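Local structure of protein TASOR (Homo sapiens, 6TL1) at residues A[139-144]-A[159-164]; A[4-9]-A[38-43]. The protein serves as a component of the HUSH complex, which maintains epigenetic silencing by recruiting the H3K9 methyltransferase SETDB1 and MORC2 to H3K9me3-rich loci. One frame throughout, in Å; residues are numbered along the deposited sequence.

In the fold
Both contacts pair an outermost strand with its inner neighbour, but in different sheets of the TASOR pseudo-PARP domain. Contact 1 (139-144 with 159-164) is a parallel pair at the margin of a mixed sheet; contact 2 (4-9 with 38-43) is antiparallel and brings the N-terminal strand onto the margin of an antiparallel sheet. They lie on opposite sides of the chain's centre, with nearest atoms about 21 Å apart. Each is partly buried. In contact 1 a buried histidine and packed apolar side chains give way to an exposed lysine-tyrosine pair; in contact 2 leucine and phenylalanine pack toward helices, while the distinctive polar bond joins glutamine to an exposed histidine.

Contact 1: residues A[139-144]-A[159-164]; sequences IKSIYD and CHVSKN
I139 and V161 make the tight side-chain contact: their CG2 methyls are 3.5 Å apart, closer than ordinary van der Waals contact, and the two side chains cross at about a right angle. C159 flanks them on the same face of the sheet, and V161 also touches Y182 of the next strand. On the other face the aliphatic start of K140 runs alongside the H160 imidazole, CB lying 3.7 Å from CD2, before the amine leads away. The ring is held by more than this neighbour. Its NE2 is hydrogen-bonded to T154 and its ND1 to the carbonyl of L100, while I142 adds a methyl contact, CD1 to ND1. Along the ladder, K140 N bonds to C159 O and V161 N to K140 O. I142 N continues the zigzag, bonding to V161 O at 3.0 Å, nearly in line with the C=O. K163 N then reaches I142 O at 2.8 Å from above the carbonyl plane. At the end of the strands a water joins I142 O to S162 OG.

Beyond the strands the contact turns toward solvent. K163 leaves its backbone with CG anti to N (chi1 -172°), then bends at chi2 and again at chi4 (-46°). This course lays CG over one face of the Y143 ring, 3.9 Å from the centroid in a CH-pi contact, and brings NZ within 3.1 Å of Y143 OH, a hydrogen bond. CD meanwhile rests against CB of S141. One water joins Y143 OH to N164 ND2, the latter bond weak. A parallel pair such as this needs a crossover connection, here made without a helix or strand, and it forms the 139-142 margin of the mixed sheet in TASOR's pseudo-PARP domain.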
# COMPACT_ATOMS: atom_id res chain seq x y z
N ILE A 139 0.53 12.24 9.23
CA ILE A 139 0.80 10.89 9.71
C ILE A 139 0.71 10.87 11.22
O ILE A 139 1.14 11.81 11.89
CB ILE A 139 2.20 10.43 9.24
CG1 ILE A 139 2.28 10.47 7.71
CG2 ILE A 139 2.51 9.04 9.76
CD1 ILE A 139 3.68 10.29 7.15
N LYS A 140 0.12 9.80 11.77
CA LYS A 140 0.14 9.54 13.20
C LYS A 140 1.11 8.38 13.41
O LYS A 140 0.87 7.28 12.90
CB LYS A 140 -1.26 9.21 13.72
CG LYS A 140 -1.32 8.76 15.17
CD LYS A 140 -0.85 9.84 16.15
CE LYS A 140 -1.13 9.40 17.58
NZ LYS A 140 -0.77 10.46 18.57
N SER A 141 2.21 8.64 14.11
CA SER A 141 3.19 7.62 14.43
C SER A 141 2.87 6.99 15.78
O SER A 141 2.70 7.71 16.77
CB SER A 141 4.60 8.22 14.47
OG SER A 141 5.03 8.58 13.17
N ILE A 142 2.79 5.66 15.83
CA ILE A 142 2.43 4.99 17.07
C ILE A 142 3.48 3.94 17.40
O ILE A 142 4.09 3.33 16.52
CB ILE A 142 1.02 4.37 17.01
CG1 ILE A 142 0.91 3.37 15.86
CG2 ILE A 142 -0.05 5.47 16.87
CD1 ILE A 142 -0.39 2.60 15.88
N TYR A 143 3.68 3.71 18.69
CA TYR A 143 4.54 2.64 19.14
C TYR A 143 3.83 1.30 19.04
O TYR A 143 2.61 1.21 19.20
CB TYR A 143 4.99 2.90 20.57
CG TYR A 143 5.99 4.02 20.69
CD1 TYR A 143 5.58 5.34 20.86
CD2 TYR A 143 7.35 3.76 20.63
CE1 TYR A 143 6.49 6.36 20.97
CE2 TYR A 143 8.27 4.78 20.74
CZ TYR A 143 7.85 6.07 20.91
OH TYR A 143 8.78 7.08 21.03
N ASP A 144 4.60 0.25 18.77
CA ASP A 144 4.01 -1.07 18.64
C ASP A 144 3.47 -1.54 20.00
O ASP A 144 4.00 -1.16 21.04
CB ASP A 144 5.03 -2.07 18.08
CG ASP A 144 6.33 -2.08 18.86
OD1 ASP A 144 6.92 -0.99 19.10
OD2 ASP A 144 6.77 -3.19 19.23
N CYS A 159 -3.31 8.37 8.27
CA CYS A 159 -2.87 6.99 8.38
C CYS A 159 -2.09 6.83 9.68
O CYS A 159 -1.69 7.81 10.31
CB CYS A 159 -1.99 6.53 7.21
SG CYS A 159 -0.43 7.46 7.07
N HIS A 160 -1.91 5.58 10.09
CA HIS A 160 -0.94 5.23 11.12
C HIS A 160 0.29 4.61 10.48
O HIS A 160 0.18 3.92 9.46
CB HIS A 160 -1.53 4.22 12.11
CG HIS A 160 -2.62 4.77 12.98
ND1 HIS A 160 -3.32 4.00 13.88
CD2 HIS A 160 -3.12 6.03 13.10
CE1 HIS A 160 -4.20 4.75 14.52
NE2 HIS A 160 -4.10 5.98 14.06
N VAL A 161 1.45 4.84 11.10
CA VAL A 161 2.69 4.16 10.74
C VAL A 161 3.40 3.81 12.04
O VAL A 161 3.10 4.36 13.10
CB VAL A 161 3.65 4.98 9.84
CG1 VAL A 161 2.93 5.46 8.58
CG2 VAL A 161 4.26 6.15 10.61
N SER A 162 4.34 2.86 11.96
CA SER A 162 5.10 2.46 13.14
C SER A 162 6.15 3.52 13.45
O SER A 162 6.96 3.87 12.59
CB SER A 162 5.77 1.11 12.93
OG SER A 162 4.77 0.10 12.87
N LYS A 163 6.19 3.93 14.72
CA LYS A 163 7.05 5.03 15.16
C LYS A 163 8.51 4.89 14.72
O LYS A 163 9.12 5.85 14.24
CB LYS A 163 6.99 5.14 16.68
CG LYS A 163 7.71 6.37 17.23
CD LYS A 163 6.81 7.58 17.20
CE LYS A 163 7.63 8.85 17.33
NZ LYS A 163 8.63 8.73 18.42
N ASN A 164 9.10 3.71 14.90
CA ASN A 164 10.53 3.56 14.65
C ASN A 164 10.83 2.61 13.50
O ASN A 164 11.86 1.94 13.50
CB ASN A 164 11.24 3.09 15.92
CG ASN A 164 11.32 4.18 16.98
OD1 ASN A 164 11.77 5.30 16.70
ND2 ASN A 164 10.88 3.87 18.19
O HOH W 1 4.12 0.20 15.58
O HOH W 2 11.62 6.67 20.12

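Contact 2: residues A[4-9]-A[38-43]; sequences FQPLTP and RACLVH
Q5 OE1 accepts the shortest direct polar bond between the segments, from H43 NE2 at 2.8 Å. The donor lies in the plane of the amide carbonyl, the oxygen is close to the imidazole plane, and the two flat groups are only 24° apart. Q5 reaches the ring because CG stands anti to the backbone N (chi1 162°) and the chain beyond is extended; its CB also rests at the ring edge. The amide NE2 turns to E13 in a weak bond, so both ends of the amide have partners.

Q5 and L41 form the hydrogen-bonded pair of the ladder, with Q5 N to L41 O at 2.9 Å and a more bent return bond from L41 N. F4-V42 and P6-C40 are the flanking non-hydrogen-bonded pairs, where proline's missing N-H costs the ladder nothing. This is the margin of a five-stranded antiparallel sheet in the pseudo-PARP domain, and 34-42 continues it by pairing with 199-209.

On the face carrying F4 and V42, the phenyl CE1 lies 4.0 Å from V42 CG2, side by side, and both side chains touch helix 82-88. L7 crosses L41 at about a right angle, CD2 to CD1 3.9 Å, and also reaches V17 of helix 12-22. L7 N still bonds to A39 O at 3.0 Å, but a water bridges L7 O and A39 N where the backbones part.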
# COMPACT_ATOMS: atom_id res chain seq x y z
N PHE A 4 -7.99 -2.24 -17.08
CA PHE A 4 -6.58 -2.59 -17.14
C PHE A 4 -6.00 -2.22 -18.49
O PHE A 4 -6.58 -2.55 -19.54
CB PHE A 4 -6.36 -4.08 -16.87
CG PHE A 4 -6.78 -4.49 -15.49
CD1 PHE A 4 -6.00 -4.17 -14.40
CD2 PHE A 4 -7.97 -5.18 -15.29
CE1 PHE A 4 -6.38 -4.54 -13.13
CE2 PHE A 4 -8.36 -5.56 -14.02
CZ PHE A 4 -7.56 -5.23 -12.93
N GLN A 5 -4.84 -1.57 -18.48
CA GLN A 5 -4.16 -1.33 -19.75
C GLN A 5 -2.86 -2.11 -19.75
O GLN A 5 -1.91 -1.74 -19.03
CB GLN A 5 -3.91 0.16 -19.96
CG GLN A 5 -2.85 0.47 -21.01
CD GLN A 5 -2.22 1.84 -20.82
OE1 GLN A 5 -2.58 2.58 -19.91
NE2 GLN A 5 -1.31 2.19 -21.72
N PRO A 6 -2.75 -3.20 -20.49
CA PRO A 6 -1.50 -3.96 -20.54
C PRO A 6 -0.38 -3.12 -21.14
O PRO A 6 -0.60 -2.35 -22.08
CB PRO A 6 -1.83 -5.17 -21.41
CG PRO A 6 -3.33 -5.29 -21.36
CD PRO A 6 -3.83 -3.88 -21.25
N LEU A 7 0.81 -3.24 -20.56
CA LEU A 7 1.99 -2.51 -20.99
C LEU A 7 2.98 -3.48 -21.62
O LEU A 7 3.15 -4.60 -21.14
CB LEU A 7 2.66 -1.77 -19.82
CG LEU A 7 1.76 -0.92 -18.93
CD1 LEU A 7 2.48 -0.50 -17.64
CD2 LEU A 7 1.25 0.29 -19.69
N THR A 8 3.62 -3.05 -22.70
CA THR A 8 4.57 -3.91 -23.38
C THR A 8 5.90 -3.89 -22.65
O THR A 8 6.43 -2.81 -22.38
CB THR A 8 4.76 -3.47 -24.82
OG1 THR A 8 3.49 -3.50 -25.50
CG2 THR A 8 5.73 -4.39 -25.56
N PRO A 9 6.47 -5.05 -22.30
CA PRO A 9 7.76 -5.06 -21.61
C PRO A 9 8.82 -4.32 -22.41
O PRO A 9 8.91 -4.47 -23.63
CB PRO A 9 8.08 -6.56 -21.49
CG PRO A 9 6.74 -7.22 -21.50
CD PRO A 9 5.89 -6.40 -22.44
N ARG A 38 4.93 -9.14 -16.37
CA ARG A 38 3.83 -8.43 -17.00
C ARG A 38 3.35 -7.34 -16.06
O ARG A 38 3.58 -7.39 -14.85
CB ARG A 38 2.68 -9.36 -17.41
CG ARG A 38 2.05 -10.16 -16.31
CD ARG A 38 0.94 -11.03 -16.90
NE ARG A 38 0.13 -11.66 -15.86
CZ ARG A 38 -1.06 -12.21 -16.09
NH1 ARG A 38 -1.58 -12.19 -17.31
NH2 ARG A 38 -1.73 -12.76 -15.09
N ALA A 39 2.71 -6.33 -16.64
CA ALA A 39 2.34 -5.14 -15.90
C ALA A 39 1.17 -4.46 -16.60
O ALA A 39 1.12 -4.41 -17.84
CB ALA A 39 3.52 -4.17 -15.76
N CYS A 40 0.23 -3.94 -15.81
CA CYS A 40 -0.89 -3.16 -16.32
C CYS A 40 -1.04 -1.88 -15.52
O CYS A 40 -0.84 -1.87 -14.31
CB CYS A 40 -2.22 -3.93 -16.21
SG CYS A 40 -2.29 -5.49 -17.06
N LEU A 41 -1.42 -0.80 -16.20
CA LEU A 41 -1.90 0.37 -15.48
C LEU A 41 -3.39 0.19 -15.20
O LEU A 41 -4.11 -0.48 -15.94
CB LEU A 41 -1.65 1.67 -16.25
CG LEU A 41 -0.19 2.10 -16.28
CD1 LEU A 41 0.08 3.14 -17.35
CD2 LEU A 41 0.21 2.62 -14.91
N VAL A 42 -3.84 0.75 -14.08
CA VAL A 42 -5.23 0.64 -13.69
C VAL A 42 -5.91 1.98 -13.97
O VAL A 42 -5.37 3.04 -13.63
CB VAL A 42 -5.37 0.23 -12.22
CG1 VAL A 42 -6.83 0.15 -11.82
CG2 VAL A 42 -4.66 -1.10 -11.97
N HIS A 43 -7.07 1.93 -14.62
CA HIS A 43 -7.81 3.16 -14.91
C HIS A 43 -9.22 2.95 -14.36
O HIS A 43 -10.11 2.47 -15.07
CB HIS A 43 -7.80 3.49 -16.42
CG HIS A 43 -6.42 3.53 -17.00
ND1 HIS A 43 -5.58 4.60 -16.80
CD2 HIS A 43 -5.77 2.68 -17.83
CE1 HIS A 43 -4.43 4.38 -17.44
NE2 HIS A 43 -4.53 3.23 -18.07
O HOH W 3 2.62 -6.72 -19.46